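Putative fructose-aminoacid-6-phosphate deglycase (Bacillus subtilis, PDB 3EUA) catalyses the conversion of a range of fructosamine 6-phosphates into glucose 6-phosphate and a free amino acid. Local coordinates at residues T284-D287 with D288-G292; L276-S280 with Y281-A285. All coordinates share one frame; numbering follows the deposited sequence.

Contact 1: residues T284-D287 with D288-G292; sequences TAID and DSVKG
Asp-287 and Ser-289 meet at the start of helix 288-313 in a worked example of N-capping. Asp-287 is extended at chi1 (-165°), its CG opposite the backbone N, and this lays the carboxylate alongside the first turn, where Asp-287 OD2 accepts the backbone N-H of Ser-289 at 3.1 Å from above the carboxylate plane. Ser-289 OG donates to Asp-287 OD2 as well, at a modelled 2.4 Å, a length too short to be trusted. Both the N-H and, less certainly in its length, the hydroxyl of Ser-289 are thus turned to one oxygen, while a water accepts from the N of Asp-288 and reaches Asp-287 OD1 only weakly. The backbone joins in: Asp-287 O receives Val-290 N at 3.1 Å and, weakly, Lys-291 N.

Two residues beyond Ser-289, Lys-291 runs back over the incoming chain. A bend at chi4 (-55°) brings Lys-291 NZ to Ile-286 O at 2.9 Å, tilted 25° from the carbonyl plane; NZ also forms a salt bridge with Asp-288 OD1 at 3.2 Å. Ile-286 and Val-290 cross at about a right angle, their CG2 methyls 3.9 Å apart.

Within the second SIS domain, this cap ends the loop from strand 273-277, with helix 158-190 packed against it: Gln-167 touches Ile-286, and Gln-160 touches both Asp-287 and Ser-289.

Contact 2: residues L276-S280 with Y281-A285; sequences LDAAS and YDFTA
Tyr-281 folds its ring back over the 3-10 segment 278-280 that leaves strand 273-277, and its side chain can be followed outward atom by atom. Tyr-281 CB lies 3.6 Å from Ala-278 O, the carbonyl that also accepts the Tyr-281 backbone N at 3.1 Å, from well above the carbonyl plane. CG is beside the backbone N (chi1 -50°), a setting that sends the ring back along the preceding residues instead of onward with the chain. The two sides of the ring then part company: Tyr-281 CD2 comes within 3.6 Å of Ala-278 CA, whereas Tyr-281 CD1 and CE1 approach Ser-280 OG, the latter at 3.6 Å and obliquely. Over the centre of one face of the Tyr-281 ring sits Asp-277 O, 3.9 Å above the plane. At the tip, Tyr-281 OH passes the Leu-276 side chain, 4.0 Å from its CB, and finds its polar partner in Glu-179, to which it is hydrogen-bonded.

Asp-277 O is itself held by two donors, Ser-280 OG, nearly in line with the C=O bond, and Ser-280 N, whose bond joins that of Tyr-281 N to Ala-278 O as the i to i+3 pair of the 3-10 turn. Asp-277 OD1 closes an Asx turn by accepting Ala-279 N, and is further paired with Arg-256. A second Asx turn follows, in which Asp-282 OD1 takes both the N and the OG1 of Thr-284, the hydroxyl on its syn lone pair. From within this second turn Phe-283 reaches back, its CE1 3.4 Å from Ala-278 O.

Strand 273-277 is the outermost of its parallel sheet within the chain and pairs through Leu-276 with strand 246-250. Tyr-281 touches Val-298 of helix 288-313 and also Ala-175 and Gln-178 of helix 158-190.

Contacts 1 and 2 are successive parts of one connection, from strand 273-277 into helix 288-313, and together illustrate how a loop can be held at both ends. They share Thr-284 and Ala-285, and their centres lie 10 Å apart. One direct tie is the probable hydrogen bond from Lys-291 NZ to Phe-283 O, at 2.9 Å, by which the first turn of the helix reaches back to the backbone carbonyl of Phe-283. Both centres are about 18 Å from the centre of the chain, on the same side of it. Helix 158-190 borders both contacts, and Leu-252 touches residues of each.

Contact 1: residues T284-D287 with D288-G292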
ATOM      1  N   THR A 284      28.670  11.031   2.389  1.00 26.96           N
ATOM      2  CA  THR A 284      29.822  10.969   3.280  1.00 27.34           C
ATOM      3  C   THR A 284      29.697  11.833   4.549  1.00 27.82           C
ATOM      4  O   THR A 284      30.347  11.518   5.558  1.00 28.74           O
ATOM      5  CB  THR A 284      31.155  11.327   2.482  1.00 27.30           C
ATOM      6  OG1 THR A 284      31.134  12.683   2.031  1.00 27.46           O
ATOM      7  CG2 THR A 284      31.338  10.419   1.251  1.00 27.33           C
ATOM      8  N   ALA A 285      28.881  12.893   4.506  1.00 27.76           N
ATOM      9  CA  ALA A 285      28.650  13.757   5.673  1.00 27.95           C
ATOM     10  C   ALA A 285      27.394  13.334   6.455  1.00 28.07           C
ATOM     11  O   ALA A 285      27.007  13.996   7.413  1.00 28.53           O
ATOM     12  CB  ALA A 285      28.550  15.214   5.226  1.00 28.01           C
ATOM     13  N   ILE A 286      26.746  12.252   6.035  1.00 27.91           N
ATOM     14  CA  ILE A 286      25.556  11.755   6.702  1.00 27.64           C
ATOM     15  C   ILE A 286      25.944  10.535   7.521  1.00 27.35           C
ATOM     16  O   ILE A 286      26.671   9.674   7.015  1.00 27.61           O
ATOM     17  CB  ILE A 286      24.464  11.365   5.684  1.00 27.66           C
ATOM     18  CG1 ILE A 286      24.224  12.482   4.646  1.00 28.54           C
ATOM     19  CG2 ILE A 286      23.175  10.980   6.434  1.00 26.02           C
ATOM     20  CD1 ILE A 286      23.703  13.748   5.232  1.00 27.42           C
ATOM     21  N   ASP A 287      25.457  10.444   8.763  1.00 26.99           N
ATOM     22  CA  ASP A 287      25.751   9.309   9.634  1.00 27.04           C
ATOM     23  C   ASP A 287      25.112   8.017   9.089  1.00 26.69           C
ATOM     24  O   ASP A 287      23.987   8.027   8.586  1.00 25.88           O
ATOM     25  CB  ASP A 287      25.234   9.595  11.044  1.00 26.97           C
ATOM     26  CG  ASP A 287      25.808   8.647  12.092  1.00 29.05           C
ATOM     27  OD1 ASP A 287      26.950   8.882  12.515  1.00 31.33           O
ATOM     28  OD2 ASP A 287      25.112   7.727  12.564  1.00 30.46           O
ATOM     29  N   ASP A 288      25.848   6.906   9.188  1.00 26.79           N
ATOM     30  CA  ASP A 288      25.359   5.601   8.747  1.00 27.01           C
ATOM     31  C   ASP A 288      24.016   5.212   9.386  1.00 26.59           C
ATOM     32  O   ASP A 288      23.206   4.511   8.761  1.00 26.37           O
ATOM     33  CB  ASP A 288      26.391   4.493   9.076  1.00 27.79           C
ATOM     34  CG  ASP A 288      27.664   4.544   8.205  1.00 30.60           C
ATOM     35  OD1 ASP A 288      27.714   5.330   7.238  1.00 34.92           O
ATOM     36  OD2 ASP A 288      28.642   3.775   8.482  1.00 34.77           O
ATOM     37  N   SER A 289      23.785   5.645  10.622  1.00 25.47           N
ATOM     38  CA  SER A 289      22.544   5.320  11.325  1.00 24.72           C
ATOM     39  C   SER A 289      21.279   5.870  10.653  1.00 24.34           C
ATOM     40  O   SER A 289      20.189   5.361  10.869  1.00 24.90           O
ATOM     41  CB  SER A 289      22.633   5.847  12.763  1.00 24.87           C
ATOM     42  OG  SER A 289      22.784   7.255  12.820  1.00 23.33           O
ATOM     43  N   VAL A 290      21.427   6.894   9.819  1.00 23.53           N
ATOM     44  CA  VAL A 290      20.286   7.529   9.167  1.00 22.81           C
ATOM     45  C   VAL A 290      20.387   7.652   7.629  1.00 22.60           C
ATOM     46  O   VAL A 290      19.440   8.169   7.031  1.00 22.34           O
ATOM     47  CB  VAL A 290      20.025   8.940   9.804  1.00 22.74           C
ATOM     48  CG1 VAL A 290      19.684   8.812  11.279  1.00 22.64           C
ATOM     49  CG2 VAL A 290      21.224   9.868   9.647  1.00 22.16           C
ATOM     50  N   LYS A 291      21.474   7.187   6.977  1.00 22.34           N
ATOM     51  CA  LYS A 291      21.589   7.263   5.496  1.00 22.43           C
ATOM     52  C   LYS A 291      20.386   6.629   4.775  1.00 21.54           C
ATOM     53  O   LYS A 291      19.838   7.156   3.784  1.00 20.14           O
ATOM     54  CB  LYS A 291      22.822   6.528   4.941  1.00 22.61           C
ATOM     55  CG  LYS A 291      24.194   7.016   5.280  1.00 24.82           C
ATOM     56  CD  LYS A 291      25.164   6.365   4.274  1.00 24.85           C
ATOM     57  CE  LYS A 291      26.636   6.327   4.735  1.00 29.79           C
ATOM     58  NZ  LYS A 291      27.230   7.612   5.113  1.00 32.83           N
ATOM     59  N   GLY A 292      19.939   5.491   5.302  1.00 20.62           N
ATOM     60  CA  GLY A 292      18.827   4.770   4.685  1.00 19.69           C
ATOM     61  C   GLY A 292      17.519   5.516   4.801  1.00 19.45           C
ATOM     62  O   GLY A 292      16.650   5.420   3.905  1.00 18.76           O
TER
HETATM   63  O   HOH W   1      28.527   7.115  10.000  1.00 36.02           O

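Contact 2: residues L276-S280 with Y281-A285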
ATOM      1  N   LEU A 276      17.957   5.233 -10.831  1.00 20.26           N
ATOM      2  CA  LEU A 276      18.473   6.247  -9.895  1.00 20.69           C
ATOM      3  C   LEU A 276      18.955   5.483  -8.701  1.00 20.58           C
ATOM      4  O   LEU A 276      18.151   4.873  -7.975  1.00 20.06           O
ATOM      5  CB  LEU A 276      17.397   7.250  -9.444  1.00 20.85           C
ATOM      6  CG  LEU A 276      17.008   8.329 -10.440  1.00 22.05           C
ATOM      7  CD1 LEU A 276      16.199   7.729 -11.581  1.00 22.93           C
ATOM      8  CD2 LEU A 276      16.231   9.392  -9.664  1.00 23.50           C
ATOM      9  N   ASP A 277      20.267   5.474  -8.507  1.00 20.79           N
ATOM     10  CA  ASP A 277      20.864   4.728  -7.400  1.00 21.00           C
ATOM     11  C   ASP A 277      21.473   5.704  -6.407  1.00 20.62           C
ATOM     12  O   ASP A 277      22.443   6.405  -6.727  1.00 20.69           O
ATOM     13  CB  ASP A 277      21.930   3.748  -7.936  1.00 21.22           C
ATOM     14  CG  ASP A 277      22.551   2.845  -6.842  1.00 22.22           C
ATOM     15  OD1 ASP A 277      22.339   3.052  -5.621  1.00 22.69           O
ATOM     16  OD2 ASP A 277      23.286   1.907  -7.218  1.00 25.43           O
ATOM     17  N   ALA A 278      20.903   5.742  -5.203  1.00 20.20           N
ATOM     18  CA  ALA A 278      21.352   6.620  -4.134  1.00 20.47           C
ATOM     19  C   ALA A 278      22.821   6.380  -3.749  1.00 20.94           C
ATOM     20  O   ALA A 278      23.495   7.259  -3.227  1.00 20.89           O
ATOM     21  CB  ALA A 278      20.467   6.442  -2.913  1.00 21.01           C
ATOM     22  N   ALA A 279      23.297   5.172  -3.982  1.00 21.42           N
ATOM     23  CA  ALA A 279      24.693   4.859  -3.693  1.00 21.83           C
ATOM     24  C   ALA A 279      25.649   5.676  -4.562  1.00 22.35           C
ATOM     25  O   ALA A 279      26.816   5.844  -4.183  1.00 22.33           O
ATOM     26  CB  ALA A 279      24.932   3.373  -3.830  1.00 21.20           C
ATOM     27  N   SER A 280      25.168   6.206  -5.695  1.00 23.48           N
ATOM     28  CA  SER A 280      25.988   7.036  -6.588  1.00 24.04           C
ATOM     29  C   SER A 280      26.085   8.487  -6.106  1.00 24.31           C
ATOM     30  O   SER A 280      26.843   9.247  -6.680  1.00 24.11           O
ATOM     31  CB  SER A 280      25.465   6.963  -8.023  1.00 24.14           C
ATOM     32  OG  SER A 280      24.197   7.575  -8.150  1.00 24.94           O
ATOM     33  N   TYR A 281      25.321   8.864  -5.073  1.00 24.37           N
ATOM     34  CA  TYR A 281      25.354  10.205  -4.521  1.00 24.71           C
ATOM     35  C   TYR A 281      26.309  10.254  -3.341  1.00 25.34           C
ATOM     36  O   TYR A 281      26.780   9.215  -2.868  1.00 25.16           O
ATOM     37  CB  TYR A 281      23.930  10.683  -4.142  1.00 24.72           C
ATOM     38  CG  TYR A 281      22.914  10.490  -5.250  1.00 24.59           C
ATOM     39  CD1 TYR A 281      23.237  10.746  -6.586  1.00 25.02           C
ATOM     40  CD2 TYR A 281      21.618  10.107  -4.963  1.00 25.90           C
ATOM     41  CE1 TYR A 281      22.308  10.565  -7.607  1.00 25.66           C
ATOM     42  CE2 TYR A 281      20.657   9.934  -5.993  1.00 25.98           C
ATOM     43  CZ  TYR A 281      21.015  10.162  -7.301  1.00 24.84           C
ATOM     44  OH  TYR A 281      20.093   9.990  -8.296  1.00 24.63           O
ATOM     45  N   ASP A 282      26.595  11.462  -2.857  1.00 26.30           N
ATOM     46  CA  ASP A 282      27.550  11.665  -1.761  1.00 26.60           C
ATOM     47  C   ASP A 282      26.896  11.790  -0.390  1.00 26.39           C
ATOM     48  O   ASP A 282      26.426  12.860  -0.031  1.00 26.91           O
ATOM     49  CB  ASP A 282      28.360  12.922  -2.085  1.00 26.19           C
ATOM     50  CG  ASP A 282      29.426  13.228  -1.056  1.00 28.32           C
ATOM     51  OD1 ASP A 282      29.534  12.480  -0.058  1.00 28.07           O
ATOM     52  OD2 ASP A 282      30.156  14.236  -1.248  1.00 30.19           O
ATOM     53  N   PHE A 283      26.896  10.701   0.371  1.00 26.19           N
ATOM     54  CA  PHE A 283      26.355  10.667   1.724  1.00 26.16           C
ATOM     55  C   PHE A 283      27.465  10.600   2.756  1.00 26.51           C
ATOM     56  O   PHE A 283      27.235  10.196   3.881  1.00 27.32           O
ATOM     57  CB  PHE A 283      25.419   9.456   1.883  1.00 26.11           C
ATOM     58  CG  PHE A 283      24.078   9.613   1.170  1.00 24.74           C
ATOM     59  CD1 PHE A 283      23.948   9.323  -0.182  1.00 25.36           C
ATOM     60  CD2 PHE A 283      22.959  10.012   1.868  1.00 25.37           C
ATOM     61  CE1 PHE A 283      22.725   9.474  -0.820  1.00 25.38           C
ATOM     62  CE2 PHE A 283      21.748  10.161   1.241  1.00 23.31           C
ATOM     63  CZ  PHE A 283      21.628   9.900  -0.098  1.00 24.66           C
ATOM     64  N   THR A 284      28.670  11.031   2.389  1.00 26.96           N
ATOM     65  CA  THR A 284      29.822  10.969   3.280  1.00 27.34           C
ATOM     66  C   THR A 284      29.697  11.833   4.549  1.00 27.82           C
ATOM     67  O   THR A 284      30.347  11.518   5.558  1.00 28.74           O
ATOM     68  CB  THR A 284      31.155  11.327   2.482  1.00 27.30           C
ATOM     69  OG1 THR A 284      31.134  12.683   2.031  1.00 27.46           O
ATOM     70  CG2 THR A 284      31.338  10.419   1.251  1.00 27.33           C
ATOM     71  N   ALA A 285      28.881  12.893   4.506  1.00 27.76           N
ATOM     72  CA  ALA A 285      28.650  13.757   5.673  1.00 27.95           C
ATOM     73  C   ALA A 285      27.394  13.334   6.455  1.00 28.07           C
ATOM     74  O   ALA A 285      27.007  13.996   7.413  1.00 28.53           O
ATOM     75  CB  ALA A 285      28.550  15.214   5.226  1.00 28.01           C
TER